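Side-chain contact in amidohydrolase 3 domain-containing protein (Pyrococcus furiosus, PDB 3ICJ), which probably hydrolyses carbon-nitrogen bonds other than peptide bonds and binds two zinc ions: residues A440-S445 with H468-G473. Numbering follows the deposited sequence.
Sequences ADPWVS and HLYTHG
The CA atoms nearest each other belong to P442 and Y470, 7.8 Å apart, and the Y470 side chain reaches across from helix 463-477 to the first turn of helix 442-451. That turn starts after D441, the N-cap, whose OD1 accepts a weak bond from W443 N. Around Y470 the other helix widens into a pi-type turn at 469-473: G473 N and T471 N both donate to H468 O. With chi1 at -138°, well off the staggered values, the Y470 ring presents one face to P442. P442 CB lies over that face, offset toward the rim, 4.0 Å from the ring centroid and 27° off its normal, a CH-pi contact. S445 CB meets the ring edge near its plane, 3.9 Å from Y470 CE1. At the phenol end, Y470 OH donates to a water 2.7 Å away, which in turn donates to A440 O at 2.9 Å, linking the hydroxyl to the loop before the helix. F97 packs edge-to-face on Y470, from strand 92-102, which also carries the zinc ligand H101, its side chain about 9 Å from that of Y470. This buried contact joins two C-terminal helices of the amidohydrolase fold near its zinc site.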
ATOM      1  N   ALA A 440       2.860   3.011   8.085  1.00 48.00           N
ATOM      2  CA  ALA A 440       2.745   3.925   6.936  1.00 51.27           C
ATOM      3  C   ALA A 440       3.816   5.029   6.914  1.00 49.73           C
ATOM      4  O   ALA A 440       3.983   5.693   5.880  1.00 47.29           O
ATOM      5  CB  ALA A 440       1.343   4.531   6.852  1.00 44.83           C
ATOM      6  N   ASP A 441       4.525   5.218   8.040  1.00 45.27           N
ATOM      7  CA  ASP A 441       5.547   6.278   8.195  1.00 45.65           C
ATOM      8  C   ASP A 441       6.736   6.031   7.280  1.00 45.43           C
ATOM      9  O   ASP A 441       7.490   5.072   7.487  1.00 40.54           O
ATOM     10  CB  ASP A 441       6.043   6.380   9.649  1.00 45.36           C
ATOM     11  CG  ASP A 441       7.022   7.544   9.876  1.00 44.98           C
ATOM     12  OD1 ASP A 441       7.201   8.436   9.018  1.00 55.98           O
ATOM     13  OD2 ASP A 441       7.623   7.585  10.951  1.00 54.92           O
ATOM     14  N   PRO A 442       6.922   6.921   6.291  1.00 43.50           N
ATOM     15  CA  PRO A 442       7.925   6.708   5.269  1.00 40.01           C
ATOM     16  C   PRO A 442       9.347   6.683   5.833  1.00 39.82           C
ATOM     17  O   PRO A 442      10.173   5.907   5.346  1.00 37.05           O
ATOM     18  CB  PRO A 442       7.726   7.898   4.321  1.00 42.66           C
ATOM     19  CG  PRO A 442       6.376   8.414   4.627  1.00 43.83           C
ATOM     20  CD  PRO A 442       6.174   8.170   6.069  1.00 40.66           C
ATOM     21  N   TRP A 443       9.604   7.488   6.863  1.00 37.51           N
ATOM     22  CA  TRP A 443      10.917   7.561   7.516  1.00 36.30           C
ATOM     23  C   TRP A 443      11.350   6.241   8.123  1.00 40.39           C
ATOM     24  O   TRP A 443      12.538   5.946   8.140  1.00 38.99           O
ATOM     25  CB  TRP A 443      10.998   8.703   8.560  1.00 36.28           C
ATOM     26  CG  TRP A 443      10.747  10.071   7.949  1.00 42.60           C
ATOM     27  CD1 TRP A 443       9.642  10.866   8.133  1.00 39.40           C
ATOM     28  CD2 TRP A 443      11.594  10.771   7.016  1.00 41.37           C
ATOM     29  NE1 TRP A 443       9.755  12.013   7.377  1.00 41.45           N
ATOM     30  CE2 TRP A 443      10.940  11.982   6.684  1.00 44.96           C
ATOM     31  CE3 TRP A 443      12.837  10.490   6.425  1.00 46.24           C
ATOM     32  CZ2 TRP A 443      11.502  12.926   5.800  1.00 44.77           C
ATOM     33  CZ3 TRP A 443      13.396  11.430   5.543  1.00 47.65           C
ATOM     34  CH2 TRP A 443      12.724  12.628   5.242  1.00 41.51           C
ATOM     35  N   VAL A 444      10.377   5.438   8.564  1.00 37.25           N
ATOM     36  CA  VAL A 444      10.643   4.131   9.150  1.00 39.71           C
ATOM     37  C   VAL A 444      11.037   3.134   8.040  1.00 38.74           C
ATOM     38  O   VAL A 444      11.917   2.306   8.243  1.00 39.38           O
ATOM     39  CB  VAL A 444       9.412   3.657  10.025  1.00 42.64           C
ATOM     40  CG1 VAL A 444       9.537   2.210  10.485  1.00 46.49           C
ATOM     41  CG2 VAL A 444       9.226   4.579  11.244  1.00 47.51           C
ATOM     42  N   SER A 445      10.413   3.236   6.862  1.00 36.21           N
ATOM     43  CA  SER A 445      10.799   2.423   5.707  1.00 35.87           C
ATOM     44  C   SER A 445      12.105   2.888   5.027  1.00 34.34           C
ATOM     45  O   SER A 445      12.835   2.071   4.481  1.00 36.51           O
ATOM     46  CB  SER A 445       9.674   2.350   4.659  1.00 41.18           C
ATOM     47  OG  SER A 445       8.637   1.487   5.095  1.00 43.56           O
ATOM     48  N   HIS A 468      14.817   9.338  -3.366  1.00 29.76           N
ATOM     49  CA  HIS A 468      14.431   9.252  -4.764  1.00 29.17           C
ATOM     50  C   HIS A 468      13.351   8.198  -5.030  1.00 32.45           C
ATOM     51  O   HIS A 468      12.306   8.505  -5.633  1.00 34.02           O
ATOM     52  CB  HIS A 468      15.635   8.964  -5.659  1.00 29.62           C
ATOM     53  CG  HIS A 468      15.236   8.606  -7.051  1.00 30.32           C
ATOM     54  ND1 HIS A 468      14.574   9.490  -7.878  1.00 34.36           N
ATOM     55  CD2 HIS A 468      15.377   7.457  -7.755  1.00 38.97           C
ATOM     56  CE1 HIS A 468      14.327   8.898  -9.037  1.00 41.02           C
ATOM     57  NE2 HIS A 468      14.803   7.665  -8.985  1.00 42.88           N
ATOM     58  N   LEU A 469      13.594   6.971  -4.560  1.00 37.22           N
ATOM     59  CA  LEU A 469      12.649   5.839  -4.732  1.00 35.21           C
ATOM     60  C   LEU A 469      11.276   6.040  -4.088  1.00 31.21           C
ATOM     61  O   LEU A 469      10.265   5.564  -4.601  1.00 37.30           O
ATOM     62  CB  LEU A 469      13.284   4.520  -4.252  1.00 31.70           C
ATOM     63  CG  LEU A 469      14.541   4.198  -5.077  1.00 37.93           C
ATOM     64  CD1 LEU A 469      15.369   3.090  -4.413  1.00 35.25           C
ATOM     65  CD2 LEU A 469      14.233   3.876  -6.539  1.00 29.19           C
ATOM     66  N   TYR A 470      11.235   6.775  -2.994  1.00 35.91           N
ATOM     67  CA  TYR A 470       9.997   7.032  -2.276  1.00 35.07           C
ATOM     68  C   TYR A 470       9.271   8.289  -2.761  1.00 35.70           C
ATOM     69  O   TYR A 470       8.238   8.645  -2.240  1.00 32.76           O
ATOM     70  CB  TYR A 470      10.288   7.144  -0.785  1.00 39.41           C
ATOM     71  CG  TYR A 470       9.312   6.460   0.132  1.00 38.28           C
ATOM     72  CD1 TYR A 470       9.749   5.794   1.249  1.00 35.95           C
ATOM     73  CD2 TYR A 470       7.960   6.499  -0.107  1.00 41.17           C
ATOM     74  CE1 TYR A 470       8.872   5.194   2.096  1.00 43.09           C
ATOM     75  CE2 TYR A 470       7.081   5.897   0.730  1.00 43.27           C
ATOM     76  CZ  TYR A 470       7.541   5.245   1.832  1.00 43.29           C
ATOM     77  OH  TYR A 470       6.665   4.647   2.672  1.00 42.57           O
ATOM     78  N   THR A 471       9.829   8.942  -3.769  1.00 34.15           N
ATOM     79  CA  THR A 471       9.205  10.080  -4.407  1.00 31.98           C
ATOM     80  C   THR A 471       9.005   9.877  -5.911  1.00 31.36           C
ATOM     81  O   THR A 471       7.958   9.443  -6.343  1.00 34.75           O
ATOM     82  CB  THR A 471       9.977  11.380  -4.114  1.00 33.74           C
ATOM     83  OG1 THR A 471      11.349  11.208  -4.447  1.00 36.63           O
ATOM     84  CG2 THR A 471       9.879  11.753  -2.661  1.00 33.52           C
ATOM     85  N   HIS A 472      10.022  10.182  -6.702  1.00 32.41           N
ATOM     86  CA  HIS A 472       9.940  10.038  -8.141  1.00 33.73           C
ATOM     87  C   HIS A 472       9.899   8.578  -8.565  1.00 35.32           C
ATOM     88  O   HIS A 472       9.276   8.236  -9.538  1.00 33.36           O
ATOM     89  CB  HIS A 472      11.085  10.773  -8.848  1.00 34.30           C
ATOM     90  CG  HIS A 472      10.889  10.927 -10.325  1.00 42.48           C
ATOM     91  ND1 HIS A 472      11.825  10.526 -11.246  1.00 47.42           N
ATOM     92  CD2 HIS A 472       9.857  11.430 -11.038  1.00 34.17           C
ATOM     93  CE1 HIS A 472      11.387  10.789 -12.460  1.00 41.45           C
ATOM     94  NE2 HIS A 472      10.193  11.333 -12.361  1.00 44.29           N
ATOM     95  N   GLY A 473      10.558   7.724  -7.804  1.00 33.29           N
ATOM     96  CA  GLY A 473      10.616   6.299  -8.128  1.00 31.80           C
ATOM     97  C   GLY A 473       9.209   5.732  -8.147  1.00 36.01           C
ATOM     98  O   GLY A 473       8.758   5.163  -9.141  1.00 35.34           O
TER
HETATM   99  O   HOH W   1       4.119   5.580   2.975  1.00 43.97           O